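Local coordinates for protein dextranase (Pseudarthrobacter oxydans, PDB 6NZS) that catalyses the endohydrolysis of (1->6)-alpha-D-glucosidic linkages in dextran as a family 49 glycoside hydrolase, at residues Gln113-Pro118 against Phe123-Val128; Asp131-Lys136 against Val148-Gln153. All coordinates share one frame; numbering follows the deposited sequence.

Overall arrangement
Face-to-face packing of beta sheets is illustrated twice here, both times in the N-terminal Ig-like domain, with the two contact centres about 6 Å apart. Strands 114-117 and 144-150 pair antiparallel in one layer, as 125-129 and 132-137 do in the other. Interaction 1 joins one strand of each pair across the sandwich and interaction 2 joins the other two, so the same layers are held at adjacent positions. Interaction 2 is core throughout its apolar part, valine, isoleucine and phenylalanine meeting without polar help. Interaction 1 has a buried isoleucine-phenylalanine contact too, but toward the margin a partly exposed lysine bridges the layers and brings in a water.

Interaction 1: residues Gln113-Pro118 against Phe123-Val128; sequences QVQIRP and FEKQLV
Lys125 lays its aliphatic shaft against Ile116 and carries its ammonium group on to the backbone of Val114. From a CB directed at the opposite strand, the chain passes CD1 of Ile116, which lies 4.0 Å from Lys125 CG and 3.9 Å from Lys125 CD. It bends at the next torsion (chi3 -57°); Lys125 CD already lies 3.4 Å from Val114 O, and CE keeps a similar distance. Lys125 NZ then donates to that same Val114 O over 2.7 Å, tilted 19° from the carbonyl plane. The two strands face each other across the beta sandwich of the Ig-like domain, running at 149° with their axes 9.5 Å apart, so this bond spans two layers. NZ also donates to a water, which accepts from Ile116 N, and more weakly to Ala111 O. A leucine in place of Lys125 would probably leave Val114 O without this donor and the water with one partner fewer. Deeper in, Ile116 crosses Phe123 at about a right angle; Ile116 CD1 comes within 3.5 Å of Phe123 CD2, oblique to the ring. Phe146 and Tyr144 meet that ring edge-to-face.

Interaction 2: residues Asp131-Lys136 against Val148-Gln153; sequences DTVKIK and VEFEPQ
Phe150 and Val133 meet in the core of the Ig-like domain, where the two layers of a beta sandwich turn their apolar side chains inward. Phe150 CZ lies 4.0 Å from Val133 CG1, a methyl that occupies the crowded position between backbone N and carbonyl carbon (chi1 65°). That placing points CG1 at the far end of the ring, which it approaches obliquely. Next along the strands, Ile135 and Val148 reach toward each other tip to tip, with Ile135 CD1 4.0 Å from Val148 CG2. The spacing of both pairs is that of ordinary van der Waals packing, and all four residues are buried. Val114 of the neighbouring strand 114-117 touches Val133, Val148 and Phe150, and Val100 and Leu102 of strand 96-102 also touch the phenylalanine.

The contact is looser toward Asp131, which is partly exposed. Here the backbone does the touching, Asp131 O lying 4.0 Å from Phe150 CE2 and again oblique to the ring, whereas the carboxylate stays farther off. The alternation of the strands sends Lys134 the other way from Val133 and Ile135, to a salt bridge with Asp99 on the outer side of its layer. In the facing strand the same alternation carries Glu149 away from the sandwich interior, where its OE2 is hydrogen-bonded to His435 of the beta-solenoid part of the chain. One strand thus gives its apolar residues to the domain core and an acidic one to the junction with the solenoid. Beyond Phe150 the strand gives way to a short 3-10 segment, 151-153, whose turn is closed by a backbone hydrogen bond of 2.9 Å from Gln153 N to Phe150 O.

Interaction 1: residues Gln113-Pro118 against Phe123-Val128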
ATOM      1  N   GLN A 113     -25.930   0.195  -6.559  1.00 13.87           N
ATOM      2  CA  GLN A 113     -25.319   1.426  -6.072  1.00 13.13           C
ATOM      3  C   GLN A 113     -24.283   1.180  -4.986  1.00 13.18           C
ATOM      4  O   GLN A 113     -23.764   2.139  -4.405  1.00 14.48           O
ATOM      5  CB  GLN A 113     -26.389   2.420  -5.612  1.00 14.35           C
ATOM      6  CG  GLN A 113     -27.172   3.023  -6.776  1.00 15.68           C
ATOM      7  CD  GLN A 113     -27.907   4.288  -6.397  1.00 17.85           C
ATOM      8  OE1 GLN A 113     -28.321   4.459  -5.256  1.00 21.90           O
ATOM      9  NE2 GLN A 113     -28.060   5.193  -7.360  1.00 23.68           N
ATOM     10  N   VAL A 114     -23.961  -0.074  -4.697  1.00 12.15           N
ATOM     11  CA  VAL A 114     -22.795  -0.407  -3.893  1.00 13.23           C
ATOM     12  C   VAL A 114     -21.881  -1.235  -4.778  1.00 15.62           C
ATOM     13  O   VAL A 114     -22.202  -2.386  -5.105  1.00 16.92           O
ATOM     14  CB  VAL A 114     -23.160  -1.174  -2.619  1.00 12.28           C
ATOM     15  CG1 VAL A 114     -21.888  -1.505  -1.847  1.00 13.45           C
ATOM     16  CG2 VAL A 114     -24.107  -0.366  -1.763  1.00 15.20           C
ATOM     17  N   GLN A 115     -20.742  -0.670  -5.154  1.00 11.42           N
ATOM     18  CA  GLN A 115     -19.780  -1.375  -5.988  1.00 12.04           C
ATOM     19  C   GLN A 115     -18.643  -1.923  -5.136  1.00 10.37           C
ATOM     20  O   GLN A 115     -18.195  -1.275  -4.186  1.00 12.29           O
ATOM     21  CB  GLN A 115     -19.245  -0.453  -7.080  1.00 14.69           C
ATOM     22  CG  GLN A 115     -20.326  -0.166  -8.132  1.00 19.69           C
ATOM     23  CD  GLN A 115     -20.722  -1.424  -8.898  1.00 23.91           C
ATOM     24  OE1 GLN A 115     -19.861  -2.161  -9.365  1.00 23.36           O
ATOM     25  NE2 GLN A 115     -22.026  -1.675  -9.024  1.00 20.05           N
ATOM     26  N   ILE A 116     -18.185  -3.122  -5.486  1.00  9.53           N
ATOM     27  CA  ILE A 116     -17.036  -3.756  -4.847  1.00 10.07           C
ATOM     28  C   ILE A 116     -15.832  -3.578  -5.758  1.00 10.47           C
ATOM     29  O   ILE A 116     -15.920  -3.818  -6.968  1.00 11.78           O
ATOM     30  CB  ILE A 116     -17.301  -5.252  -4.601  1.00 11.93           C
ATOM     31  CG1 ILE A 116     -18.463  -5.432  -3.623  1.00 14.31           C
ATOM     32  CG2 ILE A 116     -16.037  -5.958  -4.089  1.00 12.37           C
ATOM     33  CD1 ILE A 116     -19.048  -6.824  -3.609  1.00 22.95           C
ATOM     34  N   ARG A 117     -14.711  -3.144  -5.188  1.00  8.58           N
ATOM     35  CA  ARG A 117     -13.455  -3.112  -5.928  1.00  8.39           C
ATOM     36  C   ARG A 117     -12.419  -3.849  -5.090  1.00  9.48           C
ATOM     37  O   ARG A 117     -12.292  -3.566  -3.887  1.00  9.51           O
ATOM     38  CB  ARG A 117     -12.980  -1.686  -6.218  1.00 11.96           C
ATOM     39  CG  ARG A 117     -13.860  -0.937  -7.223  1.00 12.83           C
ATOM     40  CD  ARG A 117     -13.058   0.211  -7.892  1.00 16.78           C
ATOM     41  NE  ARG A 117     -13.817   0.900  -8.944  1.00 25.26           N
ATOM     42  CZ  ARG A 117     -13.371   1.912  -9.698  1.00 19.85           C
ATOM     43  NH1 ARG A 117     -12.139   2.416  -9.561  1.00 13.50           N
ATOM     44  NH2 ARG A 117     -14.181   2.431 -10.611  1.00 28.24           N
ATOM     45  N   PRO A 118     -11.653  -4.793  -5.666  1.00  9.22           N
ATOM     46  CA  PRO A 118     -11.591  -5.223  -7.072  1.00  8.78           C
ATOM     47  C   PRO A 118     -12.940  -5.662  -7.672  1.00  9.55           C
ATOM     48  O   PRO A 118     -13.663  -6.461  -7.084  1.00 10.99           O
ATOM     49  CB  PRO A 118     -10.608  -6.400  -7.030  1.00 10.37           C
ATOM     50  CG  PRO A 118      -9.684  -6.074  -5.899  1.00  8.87           C
ATOM     51  CD  PRO A 118     -10.607  -5.439  -4.855  1.00  9.42           C
ATOM     52  N   PHE A 123     -18.912 -10.612  -6.009  1.00 17.37           N
ATOM     53  CA  PHE A 123     -19.642 -11.109  -4.850  1.00 15.77           C
ATOM     54  C   PHE A 123     -21.140 -10.884  -5.018  1.00 14.92           C
ATOM     55  O   PHE A 123     -21.578  -9.849  -5.536  1.00 16.94           O
ATOM     56  CB  PHE A 123     -19.227 -10.364  -3.583  1.00 15.94           C
ATOM     57  CG  PHE A 123     -17.795 -10.564  -3.172  1.00 14.11           C
ATOM     58  CD1 PHE A 123     -17.097 -11.719  -3.475  1.00 14.70           C
ATOM     59  CD2 PHE A 123     -17.158  -9.579  -2.436  1.00 17.44           C
ATOM     60  CE1 PHE A 123     -15.766 -11.872  -3.058  1.00 14.25           C
ATOM     61  CE2 PHE A 123     -15.853  -9.728  -2.019  1.00 16.04           C
ATOM     62  CZ  PHE A 123     -15.161 -10.875  -2.324  1.00 14.03           C
ATOM     63  N   GLU A 124     -21.927 -11.852  -4.550  1.00 14.62           N
ATOM     64  CA  GLU A 124     -23.369 -11.664  -4.468  1.00 14.13           C
ATOM     65  C   GLU A 124     -23.676 -10.519  -3.511  1.00 14.82           C
ATOM     66  O   GLU A 124     -23.087 -10.427  -2.428  1.00 13.67           O
ATOM     67  CB  GLU A 124     -24.024 -12.951  -3.960  1.00 18.15           C
ATOM     68  CG  GLU A 124     -25.514 -12.823  -3.689  1.00 26.10           C
ATOM     69  CD  GLU A 124     -26.211 -14.168  -3.548  1.00 28.51           C
ATOM     70  OE1 GLU A 124     -27.452 -14.166  -3.385  1.00 33.86           O
ATOM     71  OE2 GLU A 124     -25.521 -15.215  -3.598  1.00 28.92           O
ATOM     72  N   LYS A 125     -24.581  -9.633  -3.923  1.00 15.62           N
ATOM     73  CA  LYS A 125     -25.016  -8.502  -3.113  1.00 15.36           C
ATOM     74  C   LYS A 125     -26.534  -8.482  -3.069  1.00 17.00           C
ATOM     75  O   LYS A 125     -27.194  -8.790  -4.067  1.00 20.92           O
ATOM     76  CB  LYS A 125     -24.550  -7.161  -3.702  1.00 18.99           C
ATOM     77  CG  LYS A 125     -23.054  -6.984  -3.795  1.00 16.50           C
ATOM     78  CD  LYS A 125     -22.716  -5.664  -4.500  1.00 19.07           C
ATOM     79  CE  LYS A 125     -23.348  -5.610  -5.885  1.00 17.12           C
ATOM     80  NZ  LYS A 125     -22.883  -4.450  -6.697  1.00 18.83           N
ATOM     81  N   GLN A 126     -27.089  -8.114  -1.916  1.00 13.63           N
ATOM     82  CA  GLN A 126     -28.532  -7.994  -1.737  1.00 15.56           C
ATOM     83  C   GLN A 126     -28.834  -6.684  -1.028  1.00 16.15           C
ATOM     84  O   GLN A 126     -28.171  -6.332  -0.050  1.00 16.81           O
ATOM     85  CB  GLN A 126     -29.074  -9.141  -0.877  1.00 18.89           C
ATOM     86  CG  GLN A 126     -28.795 -10.528  -1.433  1.00 20.77           C
ATOM     87  CD  GLN A 126     -29.540 -11.609  -0.682  1.00 28.45           C
ATOM     88  OE1 GLN A 126     -30.170 -11.348   0.344  1.00 34.07           O
ATOM     89  NE2 GLN A 126     -29.447 -12.842  -1.173  1.00 31.08           N
ATOM     90  N   LEU A 127     -29.853  -5.967  -1.494  1.00 13.74           N
ATOM     91  CA  LEU A 127     -30.257  -4.725  -0.842  1.00 12.61           C
ATOM     92  C   LEU A 127     -31.248  -5.063   0.270  1.00 13.47           C
ATOM     93  O   LEU A 127     -32.377  -5.499   0.003  1.00 13.37           O
ATOM     94  CB  LEU A 127     -30.867  -3.753  -1.846  1.00 13.17           C
ATOM     95  CG  LEU A 127     -31.184  -2.418  -1.184  1.00 15.00           C
ATOM     96  CD1 LEU A 127     -29.936  -1.585  -1.058  1.00 18.73           C
ATOM     97  CD2 LEU A 127     -32.247  -1.667  -1.965  1.00 20.12           C
ATOM     98  N   VAL A 128     -30.822  -4.878   1.517  1.00 12.04           N
ATOM     99  CA  VAL A 128     -31.712  -5.102   2.654  1.00 12.90           C
ATOM    100  C   VAL A 128     -32.727  -3.972   2.757  1.00 12.34           C
ATOM    101  O   VAL A 128     -33.945  -4.195   2.777  1.00 13.23           O
ATOM    102  CB  VAL A 128     -30.898  -5.248   3.951  1.00 11.38           C
ATOM    103  CG1 VAL A 128     -31.831  -5.431   5.143  1.00 14.61           C
ATOM    104  CG2 VAL A 128     -29.900  -6.405   3.835  1.00 13.16           C
TER
HETATM  105  O   HOH W   1     -19.887  -4.917  -7.353  1.00 16.05           O

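Interaction 2: residues Asp131-Lys136 against Val148-Gln153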
ATOM      1  N   ASP A 131     -30.409   1.917   3.212  1.00 11.75           N
ATOM      2  CA  ASP A 131     -29.045   2.264   3.609  1.00 12.56           C
ATOM      3  C   ASP A 131     -28.155   1.062   3.893  1.00 12.46           C
ATOM      4  O   ASP A 131     -27.033   1.249   4.383  1.00 12.64           O
ATOM      5  CB  ASP A 131     -29.006   3.270   4.771  1.00 18.23           C
ATOM      6  CG  ASP A 131     -29.712   2.778   6.011  1.00 18.51           C
ATOM      7  OD1 ASP A 131     -29.970   1.562   6.149  1.00 16.79           O
ATOM      8  OD2 ASP A 131     -30.003   3.633   6.880  1.00 24.48           O
ATOM      9  N   THR A 132     -28.595  -0.156   3.575  1.00 11.09           N
ATOM     10  CA  THR A 132     -27.859  -1.352   3.973  1.00 11.39           C
ATOM     11  C   THR A 132     -27.807  -2.381   2.852  1.00 10.70           C
ATOM     12  O   THR A 132     -28.849  -2.788   2.325  1.00 11.74           O
ATOM     13  CB  THR A 132     -28.514  -1.997   5.200  1.00 13.96           C
ATOM     14  OG1 THR A 132     -28.529  -1.063   6.289  1.00 15.23           O
ATOM     15  CG2 THR A 132     -27.756  -3.255   5.611  1.00 14.11           C
ATOM     16  N   VAL A 133     -26.596  -2.831   2.523  1.00 10.84           N
ATOM     17  CA  VAL A 133     -26.375  -3.899   1.559  1.00 10.78           C
ATOM     18  C   VAL A 133     -25.794  -5.095   2.300  1.00 11.26           C
ATOM     19  O   VAL A 133     -25.084  -4.941   3.301  1.00 13.11           O
ATOM     20  CB  VAL A 133     -25.422  -3.422   0.437  1.00 13.12           C
ATOM     21  CG1 VAL A 133     -24.021  -3.109   0.997  1.00 14.34           C
ATOM     22  CG2 VAL A 133     -25.339  -4.427  -0.693  1.00 16.64           C
ATOM     23  N   LYS A 134     -26.119  -6.291   1.819  1.00 11.52           N
ATOM     24  CA  LYS A 134     -25.550  -7.539   2.314  1.00 11.73           C
ATOM     25  C   LYS A 134     -24.664  -8.116   1.217  1.00 13.28           C
ATOM     26  O   LYS A 134     -25.101  -8.242   0.069  1.00 15.00           O
ATOM     27  CB  LYS A 134     -26.664  -8.538   2.670  1.00 15.09           C
ATOM     28  CG  LYS A 134     -26.279  -9.611   3.692  1.00 19.70           C
ATOM     29  CD  LYS A 134     -27.428 -10.607   3.932  1.00 18.18           C
ATOM     30  CE  LYS A 134     -28.600  -9.924   4.614  1.00 23.72           C
ATOM     31  NZ  LYS A 134     -28.374  -9.735   6.082  1.00 22.69           N
ATOM     32  N   ILE A 135     -23.420  -8.448   1.564  1.00 11.28           N
ATOM     33  CA  ILE A 135     -22.419  -8.941   0.620  1.00 11.02           C
ATOM     34  C   ILE A 135     -21.990 -10.335   1.058  1.00 11.21           C
ATOM     35  O   ILE A 135     -21.604 -10.532   2.218  1.00 12.25           O
ATOM     36  CB  ILE A 135     -21.190  -8.014   0.588  1.00 11.35           C
ATOM     37  CG1 ILE A 135     -21.607  -6.593   0.224  1.00 13.75           C
ATOM     38  CG2 ILE A 135     -20.133  -8.536  -0.381  1.00 12.45           C
ATOM     39  CD1 ILE A 135     -20.572  -5.560   0.626  1.00 13.32           C
ATOM     40  N   LYS A 136     -22.017 -11.293   0.133  1.00 11.85           N
ATOM     41  CA  LYS A 136     -21.571 -12.649   0.446  1.00 11.09           C
ATOM     42  C   LYS A 136     -20.086 -12.752   0.129  1.00 10.76           C
ATOM     43  O   LYS A 136     -19.685 -12.648  -1.034  1.00 12.69           O
ATOM     44  CB  LYS A 136     -22.357 -13.693  -0.334  1.00 13.12           C
ATOM     45  CG  LYS A 136     -22.001 -15.109   0.105  1.00 15.76           C
ATOM     46  CD  LYS A 136     -22.763 -16.133  -0.709  1.00 23.53           C
ATOM     47  CE  LYS A 136     -23.839 -16.796   0.120  1.00 32.08           C
ATOM     48  NZ  LYS A 136     -23.720 -18.270   0.014  1.00 36.00           N
ATOM     49  N   VAL A 148     -15.735  -1.184  -0.428  1.00  8.25           N
ATOM     50  CA  VAL A 148     -17.190  -1.127  -0.563  1.00  9.21           C
ATOM     51  C   VAL A 148     -17.575   0.322  -0.850  1.00  8.20           C
ATOM     52  O   VAL A 148     -17.288   1.219  -0.045  1.00  9.40           O
ATOM     53  CB  VAL A 148     -17.878  -1.643   0.711  1.00  9.18           C
ATOM     54  CG1 VAL A 148     -19.390  -1.520   0.605  1.00 10.81           C
ATOM     55  CG2 VAL A 148     -17.464  -3.089   0.989  1.00 11.10           C
ATOM     56  N   GLU A 149     -18.209   0.560  -2.000  1.00  9.01           N
ATOM     57  CA  GLU A 149     -18.327   1.911  -2.562  1.00  7.69           C
ATOM     58  C   GLU A 149     -19.796   2.272  -2.783  1.00  9.55           C
ATOM     59  O   GLU A 149     -20.401   1.887  -3.791  1.00 10.31           O
ATOM     60  CB  GLU A 149     -17.495   2.011  -3.842  1.00  9.40           C
ATOM     61  CG  GLU A 149     -16.103   1.404  -3.640  1.00  8.54           C
ATOM     62  CD  GLU A 149     -15.045   1.854  -4.627  1.00  9.41           C
ATOM     63  OE1 GLU A 149     -15.370   2.516  -5.642  1.00 10.87           O
ATOM     64  OE2 GLU A 149     -13.869   1.549  -4.361  1.00  9.82           O
ATOM     65  N   PHE A 150     -20.370   3.019  -1.842  1.00  8.30           N
ATOM     66  CA  PHE A 150     -21.744   3.489  -1.983  1.00  9.05           C
ATOM     67  C   PHE A 150     -21.765   4.682  -2.937  1.00  8.78           C
ATOM     68  O   PHE A 150     -21.019   5.652  -2.749  1.00  9.76           O
ATOM     69  CB  PHE A 150     -22.292   3.927  -0.625  1.00  9.01           C
ATOM     70  CG  PHE A 150     -22.682   2.794   0.286  1.00  9.18           C
ATOM     71  CD1 PHE A 150     -21.716   2.060   0.967  1.00 10.75           C
ATOM     72  CD2 PHE A 150     -24.018   2.495   0.494  1.00 10.37           C
ATOM     73  CE1 PHE A 150     -22.082   1.030   1.823  1.00 10.75           C
ATOM     74  CE2 PHE A 150     -24.389   1.464   1.348  1.00 12.05           C
ATOM     75  CZ  PHE A 150     -23.420   0.733   2.007  1.00 11.01           C
ATOM     76  N   GLU A 151     -22.619   4.611  -3.958  1.00  9.32           N
ATOM     77  CA  GLU A 151     -22.699   5.679  -4.955  1.00 10.52           C
ATOM     78  C   GLU A 151     -22.826   7.091  -4.380  1.00  9.75           C
ATOM     79  O   GLU A 151     -22.114   7.987  -4.871  1.00 10.52           O
ATOM     80  CB  GLU A 151     -23.800   5.366  -5.980  1.00 13.20           C
ATOM     81  CG  GLU A 151     -23.681   6.176  -7.260  1.00 19.77           C
ATOM     82  CD  GLU A 151     -24.746   5.801  -8.267  1.00 31.42           C
ATOM     83  OE1 GLU A 151     -24.822   4.608  -8.638  1.00 32.80           O
ATOM     84  OE2 GLU A 151     -25.513   6.697  -8.676  1.00 36.75           O
ATOM     85  N   PRO A 152     -23.664   7.367  -3.370  1.00  9.35           N
ATOM     86  CA  PRO A 152     -23.746   8.743  -2.846  1.00 10.03           C
ATOM     87  C   PRO A 152     -22.466   9.247  -2.197  1.00  9.97           C
ATOM     88  O   PRO A 152     -22.351  10.461  -1.975  1.00 12.88           O
ATOM     89  CB  PRO A 152     -24.890   8.676  -1.821  1.00 14.23           C
ATOM     90  CG  PRO A 152     -25.622   7.425  -2.126  1.00 19.61           C
ATOM     91  CD  PRO A 152     -24.662   6.479  -2.742  1.00 11.36           C
ATOM     92  N   GLN A 153     -21.512   8.369  -1.878  1.00  9.60           N
ATOM     93  CA  GLN A 153     -20.234   8.776  -1.308  1.00  9.38           C
ATOM     94  C   GLN A 153     -19.189   9.129  -2.361  1.00 10.69           C
ATOM     95  O   GLN A 153     -18.139   9.679  -2.009  1.00 11.63           O
ATOM     96  CB  GLN A 153     -19.720   7.678  -0.369  1.00 10.70           C
ATOM     97  CG  GLN A 153     -20.369   7.734   1.003  1.00 11.58           C
ATOM     98  CD  GLN A 153     -19.920   8.954   1.767  1.00 12.50           C
ATOM     99  OE1 GLN A 153     -18.724   9.218   1.871  1.00 12.14           O
ATOM    100  NE2 GLN A 153     -20.868   9.728   2.273  1.00 13.65           N
TER